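Local coordinates for tyrosine specific protein phosphatase, putative (PDB 3M4U), which dephosphorylates the nucleolar protein NOPP44/46, probably on phosphotyrosine, and acts as a life-cycle switch in Trypanosoma brucei, at residues V26-Q31 against S261-M266; R35-T40 against K269-V274; V119-L124 against G237-A242. One frame throughout, in Å; residues are numbered along the deposited sequence.

Contact 1: residues V26-Q31 against S261-M266; sequences VQLQRQ and SIVAAM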
loop_
_atom_site.group_PDB
_atom_site.type_symbol
_atom_site.label_atom_id
_atom_site.label_comp_id
_atom_site.label_asym_id
_atom_site.label_seq_id
_atom_site.Cartn_x
_atom_site.Cartn_y
_atom_site.Cartn_z
ATOM N N VAL A 26 16.434 13.239 1.174
ATOM C CA VAL A 26 17.142 13.655 -0.032
ATOM C C VAL A 26 18.039 12.526 -0.549
ATOM O O VAL A 26 18.034 12.201 -1.745
ATOM C CB VAL A 26 18.002 14.920 0.228
ATOM C CG1 VAL A 26 18.903 15.229 -0.966
ATOM C CG2 VAL A 26 17.114 16.122 0.579
ATOM N N GLN A 27 18.802 11.919 0.355
ATOM C CA GLN A 27 19.666 10.807 -0.024
ATOM C C GLN A 27 18.847 9.626 -0.553
ATOM O O GLN A 27 19.199 9.019 -1.579
ATOM C CB GLN A 27 20.549 10.372 1.150
ATOM C CG GLN A 27 21.437 9.148 0.867
ATOM C CD GLN A 27 22.472 8.870 1.979
ATOM O OE1 GLN A 27 22.613 7.738 2.440
ATOM N NE2 GLN A 27 23.200 9.908 2.396
ATOM N N LEU A 28 17.760 9.302 0.149
ATOM C CA LEU A 28 16.887 8.209 -0.263
ATOM C C LEU A 28 16.262 8.488 -1.644
ATOM O O LEU A 28 16.072 7.569 -2.446
ATOM C CB LEU A 28 15.808 7.935 0.795
ATOM C CG LEU A 28 16.224 7.241 2.101
ATOM C CD1 LEU A 28 15.166 7.393 3.176
ATOM C CD2 LEU A 28 16.538 5.779 1.869
ATOM N N GLN A 29 15.968 9.754 -1.934
ATOM C CA GLN A 29 15.343 10.081 -3.205
ATOM C C GLN A 29 16.281 9.861 -4.401
ATOM O O GLN A 29 15.855 9.394 -5.473
ATOM C CB GLN A 29 14.777 11.497 -3.193
ATOM C CG GLN A 29 13.502 11.659 -2.351
ATOM C CD GLN A 29 12.332 10.777 -2.834
ATOM O OE1 GLN A 29 12.442 9.546 -2.895
ATOM N NE2 GLN A 29 11.204 11.411 -3.158
ATOM N N ARG A 30 17.558 10.174 -4.220
ATOM C CA ARG A 30 18.518 10.019 -5.311
ATOM C C ARG A 30 19.091 8.608 -5.340
ATOM O O ARG A 30 19.827 8.247 -6.255
ATOM C CB ARG A 30 19.633 11.072 -5.238
ATOM C CG ARG A 30 20.461 11.047 -3.953
ATOM C CD ARG A 30 21.168 12.379 -3.753
ATOM N NE ARG A 30 20.253 13.483 -4.036
ATOM C CZ ARG A 30 20.629 14.727 -4.317
ATOM N NH1 ARG A 30 21.918 15.045 -4.353
ATOM N NH2 ARG A 30 19.713 15.656 -4.566
ATOM N N GLN A 31 18.739 7.809 -4.342
ATOM C CA GLN A 31 19.220 6.439 -4.287
ATOM C C GLN A 31 18.975 5.710 -5.600
ATOM O O GLN A 31 19.878 5.053 -6.137
ATOM C CB GLN A 31 18.547 5.666 -3.155
ATOM C CG GLN A 31 18.432 4.181 -3.450
ATOM C CD GLN A 31 17.869 3.405 -2.295
ATOM O OE1 GLN A 31 18.054 3.784 -1.130
ATOM N NE2 GLN A 31 17.175 2.304 -2.598
ATOM N N SER A 261 16.935 2.076 6.318
ATOM C CA SER A 261 17.177 0.905 5.484
ATOM C C SER A 261 15.872 0.322 4.977
ATOM O O SER A 261 15.778 -0.094 3.819
ATOM C CB SER A 261 17.949 -0.154 6.263
ATOM O OG SER A 261 19.233 0.335 6.598
ATOM N N ILE A 262 14.874 0.287 5.860
ATOM C CA ILE A 262 13.568 -0.219 5.501
ATOM C C ILE A 262 13.067 0.552 4.295
ATOM O O ILE A 262 12.567 -0.037 3.333
ATOM C CB ILE A 262 12.577 -0.075 6.647
ATOM C CG1 ILE A 262 12.860 -1.128 7.708
ATOM C CG2 ILE A 262 11.148 -0.219 6.135
ATOM C CD1 ILE A 262 12.071 -0.923 8.976
ATOM N N VAL A 263 13.222 1.869 4.335
ATOM C CA VAL A 263 12.734 2.665 3.231
ATOM C C VAL A 263 13.600 2.453 1.981
ATOM O O VAL A 263 13.074 2.342 0.868
ATOM C CB VAL A 263 12.620 4.150 3.589
ATOM C CG1 VAL A 263 12.285 4.955 2.351
ATOM C CG2 VAL A 263 11.553 4.360 4.637
ATOM N N ALA A 264 14.915 2.371 2.176
ATOM C CA ALA A 264 15.861 2.113 1.084
ATOM C C ALA A 264 15.553 0.795 0.381
ATOM O O ALA A 264 15.600 0.708 -0.845
ATOM C CB ALA A 264 17.297 2.102 1.607
ATOM N N ALA A 265 15.249 -0.230 1.167
ATOM C CA ALA A 265 14.931 -1.538 0.621
ATOM C C ALA A 265 13.624 -1.464 -0.146
ATOM O O ALA A 265 13.492 -2.083 -1.202
ATOM C CB ALA A 265 14.843 -2.566 1.725
ATOM N N MET A 266 12.664 -0.696 0.374
ATOM C CA MET A 266 11.388 -0.522 -0.323
ATOM C C MET A 266 11.563 0.180 -1.668
ATOM O O MET A 266 11.016 -0.259 -2.688
ATOM C CB MET A 266 10.345 0.202 0.543
ATOM C CG MET A 266 9.637 -0.714 1.548
ATOM S SD MET A 266 8.237 0.067 2.374
ATOM C CE MET A 266 8.957 1.635 2.894
#

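Contact 2: residues R35-T40 against K269-V274; sequences RNINFT and KRFGMV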
loop_
_atom_site.group_PDB
_atom_site.type_symbol
_atom_site.label_atom_id
_atom_site.label_comp_id
_atom_site.label_asym_id
_atom_site.label_seq_id
_atom_site.Cartn_x
_atom_site.Cartn_y
_atom_site.Cartn_z
ATOM N N ARG A 35 15.951 6.412 -14.819
ATOM C CA ARG A 35 16.317 6.124 -16.200
ATOM C C ARG A 35 17.146 4.854 -16.333
ATOM O O ARG A 35 17.477 4.440 -17.439
ATOM C CB ARG A 35 17.053 7.316 -16.814
ATOM N N ASN A 36 17.464 4.228 -15.203
ATOM C CA ASN A 36 18.333 3.051 -15.200
ATOM C C ASN A 36 17.661 1.760 -14.745
ATOM O O ASN A 36 18.330 0.788 -14.397
ATOM C CB ASN A 36 19.547 3.306 -14.315
ATOM C CG ASN A 36 20.834 2.910 -14.984
ATOM O OD1 ASN A 36 21.307 1.779 -14.834
ATOM N ND2 ASN A 36 21.410 3.836 -15.746
ATOM N N ILE A 37 16.335 1.746 -14.738
ATOM C CA ILE A 37 15.619 0.567 -14.270
ATOM C C ILE A 37 14.864 -0.124 -15.404
ATOM O O ILE A 37 14.324 0.530 -16.293
ATOM C CB ILE A 37 14.649 0.915 -13.102
ATOM C CG1 ILE A 37 15.434 1.467 -11.907
ATOM C CG2 ILE A 37 13.850 -0.314 -12.694
ATOM C CD1 ILE A 37 14.571 1.974 -10.771
ATOM N N ASN A 38 14.844 -1.451 -15.375
ATOM C CA ASN A 38 14.016 -2.193 -16.312
ATOM C C ASN A 38 12.518 -2.105 -15.975
ATOM O O ASN A 38 12.046 -2.632 -14.956
ATOM C CB ASN A 38 14.456 -3.657 -16.403
ATOM C CG ASN A 38 13.645 -4.436 -17.425
ATOM O OD1 ASN A 38 12.789 -3.867 -18.107
ATOM N ND2 ASN A 38 13.904 -5.742 -17.535
ATOM N N PHE A 39 11.775 -1.449 -16.860
ATOM C CA PHE A 39 10.337 -1.282 -16.710
ATOM C C PHE A 39 9.587 -1.924 -17.870
ATOM O O PHE A 39 8.586 -1.373 -18.338
ATOM C CB PHE A 39 9.990 0.203 -16.667
ATOM C CG PHE A 39 10.307 0.874 -15.356
ATOM C CD1 PHE A 39 9.840 0.351 -14.159
ATOM C CD2 PHE A 39 11.028 2.057 -15.325
ATOM C CE1 PHE A 39 10.105 0.985 -12.950
ATOM C CE2 PHE A 39 11.295 2.703 -14.124
ATOM C CZ PHE A 39 10.834 2.157 -12.930
ATOM N N THR A 40 10.050 -3.091 -18.321
ATOM C CA THR A 40 9.628 -3.608 -19.629
ATOM C C THR A 40 8.154 -4.005 -19.694
ATOM O O THR A 40 7.397 -3.477 -20.509
ATOM C CB THR A 40 10.551 -4.756 -20.125
ATOM O OG1 THR A 40 11.834 -4.213 -20.447
ATOM C CG2 THR A 40 9.979 -5.431 -21.372
ATOM N N LYS A 269 12.745 -2.019 -4.355
ATOM C CA LYS A 269 11.808 -3.024 -4.847
ATOM C C LYS A 269 10.698 -2.440 -5.723
ATOM O O LYS A 269 10.143 -3.122 -6.591
ATOM C CB LYS A 269 11.207 -3.791 -3.676
ATOM C CG LYS A 269 12.233 -4.463 -2.803
ATOM C CD LYS A 269 11.550 -5.179 -1.663
ATOM C CE LYS A 269 12.551 -5.875 -0.763
ATOM N NZ LYS A 269 13.100 -7.100 -1.411
ATOM N N ARG A 270 10.378 -1.176 -5.483
ATOM C CA ARG A 270 9.347 -0.487 -6.233
ATOM C C ARG A 270 9.684 1.003 -6.220
ATOM O O ARG A 270 9.530 1.679 -5.199
ATOM C CB ARG A 270 7.945 -0.770 -5.647
ATOM C CG ARG A 270 6.800 -0.096 -6.410
ATOM C CD ARG A 270 5.393 -0.577 -5.973
ATOM N NE ARG A 270 4.338 0.306 -6.493
ATOM C CZ ARG A 270 3.835 0.254 -7.728
ATOM N NH1 ARG A 270 4.275 -0.654 -8.605
ATOM N NH2 ARG A 270 2.887 1.113 -8.096
ATOM N N PHE A 271 10.163 1.500 -7.357
ATOM C CA PHE A 271 10.583 2.895 -7.474
ATOM C C PHE A 271 9.559 3.887 -6.917
ATOM O O PHE A 271 8.426 3.949 -7.397
ATOM C CB PHE A 271 10.900 3.250 -8.943
ATOM C CG PHE A 271 11.473 4.637 -9.118
ATOM C CD1 PHE A 271 12.827 4.868 -8.948
ATOM C CD2 PHE A 271 10.655 5.710 -9.430
ATOM C CE1 PHE A 271 13.358 6.144 -9.101
ATOM C CE2 PHE A 271 11.179 6.986 -9.580
ATOM C CZ PHE A 271 12.530 7.204 -9.411
ATOM N N GLY A 272 9.969 4.669 -5.918
ATOM C CA GLY A 272 9.153 5.764 -5.414
ATOM C C GLY A 272 8.511 5.544 -4.048
ATOM O O GLY A 272 7.964 6.469 -3.448
ATOM N N MET A 273 8.555 4.312 -3.558
ATOM C CA MET A 273 7.955 4.008 -2.260
ATOM C C MET A 273 8.276 5.091 -1.233
ATOM O O MET A 273 9.445 5.335 -0.931
ATOM C CB MET A 273 8.402 2.631 -1.775
ATOM C CG MET A 273 7.879 1.502 -2.651
ATOM S SD MET A 273 6.090 1.253 -2.476
ATOM C CE MET A 273 6.058 0.049 -1.127
ATOM N N VAL A 274 7.228 5.731 -0.710
ATOM C CA VAL A 274 7.347 6.894 0.181
ATOM C C VAL A 274 7.733 8.160 -0.587
ATOM O O VAL A 274 8.897 8.344 -0.953
ATOM C CB VAL A 274 8.335 6.678 1.346
ATOM C CG1 VAL A 274 8.154 7.787 2.358
ATOM C CG2 VAL A 274 8.102 5.322 1.994
#

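Contact 3: residues V119-L124 against G237-A242; sequences VMLTKL and GTLIGA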
loop_
_atom_site.group_PDB
_atom_site.type_symbol
_atom_site.label_atom_id
_atom_site.label_comp_id
_atom_site.label_asym_id
_atom_site.label_seq_id
_atom_site.Cartn_x
_atom_site.Cartn_y
_atom_site.Cartn_z
ATOM N N VAL A 119 -5.625 -3.852 1.375
ATOM C CA VAL A 119 -5.729 -2.549 2.037
ATOM C C VAL A 119 -5.650 -1.403 1.022
ATOM O O VAL A 119 -4.722 -1.355 0.199
ATOM C CB VAL A 119 -4.647 -2.375 3.153
ATOM C CG1 VAL A 119 -4.884 -1.085 3.950
ATOM C CG2 VAL A 119 -4.648 -3.577 4.106
ATOM N N MET A 120 -6.640 -0.508 1.070
ATOM C CA MET A 120 -6.763 0.615 0.130
ATOM C C MET A 120 -6.655 1.946 0.879
ATOM O O MET A 120 -7.489 2.245 1.758
ATOM C CB MET A 120 -8.107 0.542 -0.606
ATOM C CG MET A 120 -8.452 1.737 -1.510
ATOM S SD MET A 120 -9.963 1.417 -2.462
ATOM C CE MET A 120 -10.106 2.869 -3.506
ATOM N N LEU A 121 -5.637 2.741 0.532
ATOM C CA LEU A 121 -5.303 3.942 1.300
ATOM C C LEU A 121 -5.800 5.208 0.638
ATOM O O LEU A 121 -5.353 6.328 0.950
ATOM C CB LEU A 121 -3.793 4.021 1.545
ATOM C CG LEU A 121 -3.279 2.751 2.212
ATOM C CD1 LEU A 121 -1.762 2.708 2.245
ATOM C CD2 LEU A 121 -3.872 2.627 3.620
ATOM N N THR A 122 -6.747 5.033 -0.273
ATOM C CA THR A 122 -7.259 6.183 -1.001
ATOM C C THR A 122 -8.772 6.202 -1.142
ATOM O O THR A 122 -9.434 5.159 -1.066
ATOM C CB THR A 122 -6.645 6.258 -2.421
ATOM O OG1 THR A 122 -7.012 7.502 -3.035
ATOM C CG2 THR A 122 -7.126 5.071 -3.285
ATOM N N LYS A 123 -9.304 7.405 -1.350
ATOM C CA LYS A 123 -10.666 7.580 -1.823
ATOM C C LYS A 123 -10.719 7.395 -3.340
ATOM O O LYS A 123 -9.689 7.472 -4.015
ATOM C CB LYS A 123 -11.156 8.973 -1.451
ATOM C CG LYS A 123 -11.051 9.241 0.043
ATOM C CD LYS A 123 -12.142 10.180 0.512
ATOM C CE LYS A 123 -11.842 11.610 0.122
ATOM N NZ LYS A 123 -12.731 12.551 0.849
ATOM N N LEU A 124 -11.915 7.146 -3.868
ATOM C CA LEU A 124 -12.127 7.083 -5.308
ATOM C C LEU A 124 -11.754 8.410 -5.971
ATOM O O LEU A 124 -11.109 8.409 -7.023
ATOM C CB LEU A 124 -13.572 6.698 -5.617
ATOM C CG LEU A 124 -13.968 5.280 -5.186
ATOM C CD1 LEU A 124 -15.439 5.044 -5.475
ATOM C CD2 LEU A 124 -13.097 4.197 -5.875
ATOM N N GLY A 237 3.842 2.792 0.570
ATOM C CA GLY A 237 5.134 2.538 1.171
ATOM C C GLY A 237 5.221 3.010 2.607
ATOM O O GLY A 237 5.908 2.388 3.422
ATOM N N THR A 238 4.542 4.112 2.927
ATOM C CA THR A 238 4.553 4.622 4.298
ATOM C C THR A 238 4.016 3.577 5.268
ATOM O O THR A 238 4.643 3.306 6.288
ATOM C CB THR A 238 3.760 5.917 4.450
ATOM O OG1 THR A 238 4.384 6.943 3.674
ATOM C CG2 THR A 238 3.715 6.351 5.927
ATOM N N LEU A 239 2.879 2.971 4.915
ATOM C CA LEU A 239 2.196 1.958 5.739
ATOM C C LEU A 239 3.009 0.693 5.902
ATOM O O LEU A 239 3.127 0.153 7.008
ATOM C CB LEU A 239 0.828 1.591 5.138
ATOM C CG LEU A 239 0.062 0.532 5.944
ATOM C CD1 LEU A 239 -0.202 0.996 7.379
ATOM C CD2 LEU A 239 -1.243 0.126 5.259
ATOM N N ILE A 240 3.561 0.220 4.786
ATOM C CA ILE A 240 4.377 -0.981 4.780
ATOM C C ILE A 240 5.641 -0.724 5.600
ATOM O O ILE A 240 5.996 -1.518 6.486
ATOM C CB ILE A 240 4.709 -1.441 3.339
ATOM C CG1 ILE A 240 3.437 -1.923 2.626
ATOM C CG2 ILE A 240 5.738 -2.555 3.342
ATOM C CD1 ILE A 240 3.685 -2.514 1.241
ATOM N N GLY A 241 6.302 0.397 5.323
ATOM C CA GLY A 241 7.423 0.846 6.141
ATOM C C GLY A 241 7.149 0.887 7.650
ATOM O O GLY A 241 7.933 0.358 8.432
ATOM N N ALA A 242 6.053 1.519 8.068
ATOM C CA ALA A 242 5.707 1.572 9.483
ATOM C C ALA A 242 5.519 0.171 10.083
ATOM O O ALA A 242 6.016 -0.112 11.171
ATOM C CB ALA A 242 4.454 2.430 9.702
#

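Contact 1: residues V26-Q31 against S261-M266
The carboxamide of Gln31 meets Ala264 with both of its polar atoms. NE2 donates a hydrogen bond of 2.8 Å to Ala264 O; the N-H...O angle is 163° and the acceptor lies close to the amide plane, although the donor approaches tilted from the carbonyl plane of Ala264. The other polar atom of the amide, Gln31 OE1, lies 3.3 Å from Ala264 CB, a close packing contact. This reach depends on an outstretched side chain: CG is anti to the backbone N (chi1 151°) and the chain stays extended beyond it.

One helical turn earlier, Leu28 packs its two methyls on two neighbouring residues. Leu28 CD1 touches Val263 CG1 at 3.9 Å, the side chains crossing at about a right angle, while Leu28 CD2 meets Ala264 CB at 3.8 Å. Tyr280 of helix 277-290 touches both Leu28 and Val263, and Gln29 OE1 is hydrogen-bonded to Lys267 NZ.

With axes 10.0 Å apart and 21° between their N-to-C directions, the segments form a near-parallel helix pair, joining helix 14-31 to helix 258-269 of the protein tyrosine phosphatase fold.

Contact 2: residues R35-T40 against K269-V274
Phe271, the second residue of a type II beta turn running from Arg270 to Met273, meets Ile37 and Phe39 in a small apolar contact near the surface of the protein tyrosine phosphatase fold. Ile37 CD1 comes within 3.8 Å of Phe271 CD1, approaching the ring at a slant. Phe271 CB sits at the edge of the Phe39 ring, near its plane, 4.1 Å from Phe39 CZ, and the two side chains cross at about a right angle. CG of Phe271 is anti to the backbone N (chi1 -174°), which carries the ring out toward Ile37.

Ile37 also packs within its own segment, with CG2 about 3.9 Å above one face of the Phe39 ring, toward the rim. Further out, Leu55 touches Phe39, and Asn57 OD1 accepts a hydrogen bond from Phe271 N. Arg270 reaches the signature loop of the family, with NE bonded to Gly232 O and NH2 to Ala231 O.

The turn itself is closed by Met273 N to Arg270 O at 3.3 Å. Phe39 is the N-cap residue of helix 40-44, and next to it Thr40 OG1 donates to Asn38 OD1 over 2.6 Å.

Contact 3: residues V119-L124 against G237-A242
Val119, in strand 117-120, directs its side chain at the helix, and its CG1 lies 4.1 Å from Leu239 CD2. The two side chains cross at about a right angle, one methyl of the valine against one methyl of the leucine.

Leu121, just past the strand, returns to Leu239 and makes the fuller contact. Both of its methyls take part: Leu121 CD2 is 4.0 Å from Leu239 CD2, and Leu121 CD1 lies equally far, 4.0 Å, from Leu239 CB. Leu239 CD2 is therefore the shared point, touched by Val119 and by Leu121. The helix residue sends its side chain there with CG anti to the backbone N (chi1 180°). The interaction is purely apolar, and all three residues are buried.

At Thr122 the chemistry becomes polar. Its OG1 donates to a lone pair of Lys123 O, within its carbonyl plane, over 2.9 Å, and also receives a weak hydrogen bond from Arg235 NH2; Thr122 O accepts one from Gln193 NE2. Arg235 stands at the arginine position of the HCxxGxxR signature loop, and the Leu121 side chain is about 6 Å from a bound phosphate ion, so this segment passes close to the probable active-site pocket.

Strand 117-120 runs parallel to strands 187-194 and 225-228, with Val119 bonded through its backbone to Leu226 and His228, while Phe209, Leu213 and Ile216 of helix 206-217 also cover Leu239 of helix 234-250.

How the contacts relate
Contact 3 is the core member, its centre about 4 Å from the centre of the chain; contact 1 is partly buried and contact 2 lies at the surface, their centres about 17 and 16 Å from that of the chain, on the same side. Buried contact 3, strand to helix, and surface contact 2, loop to loop, are both apolar across, whereas contact 1, between helices, adds the Gln31 to Ala264 O hydrogen bond. Contact 1 uses helix 258-269 and contact 2 the turn that follows it; the helix lies on helix 234-250 of contact 3. Met266 SD sits 3.5 Å from Gly241 N, and Val274 CG2 reaches both Val263 CG1 and Gly237 C.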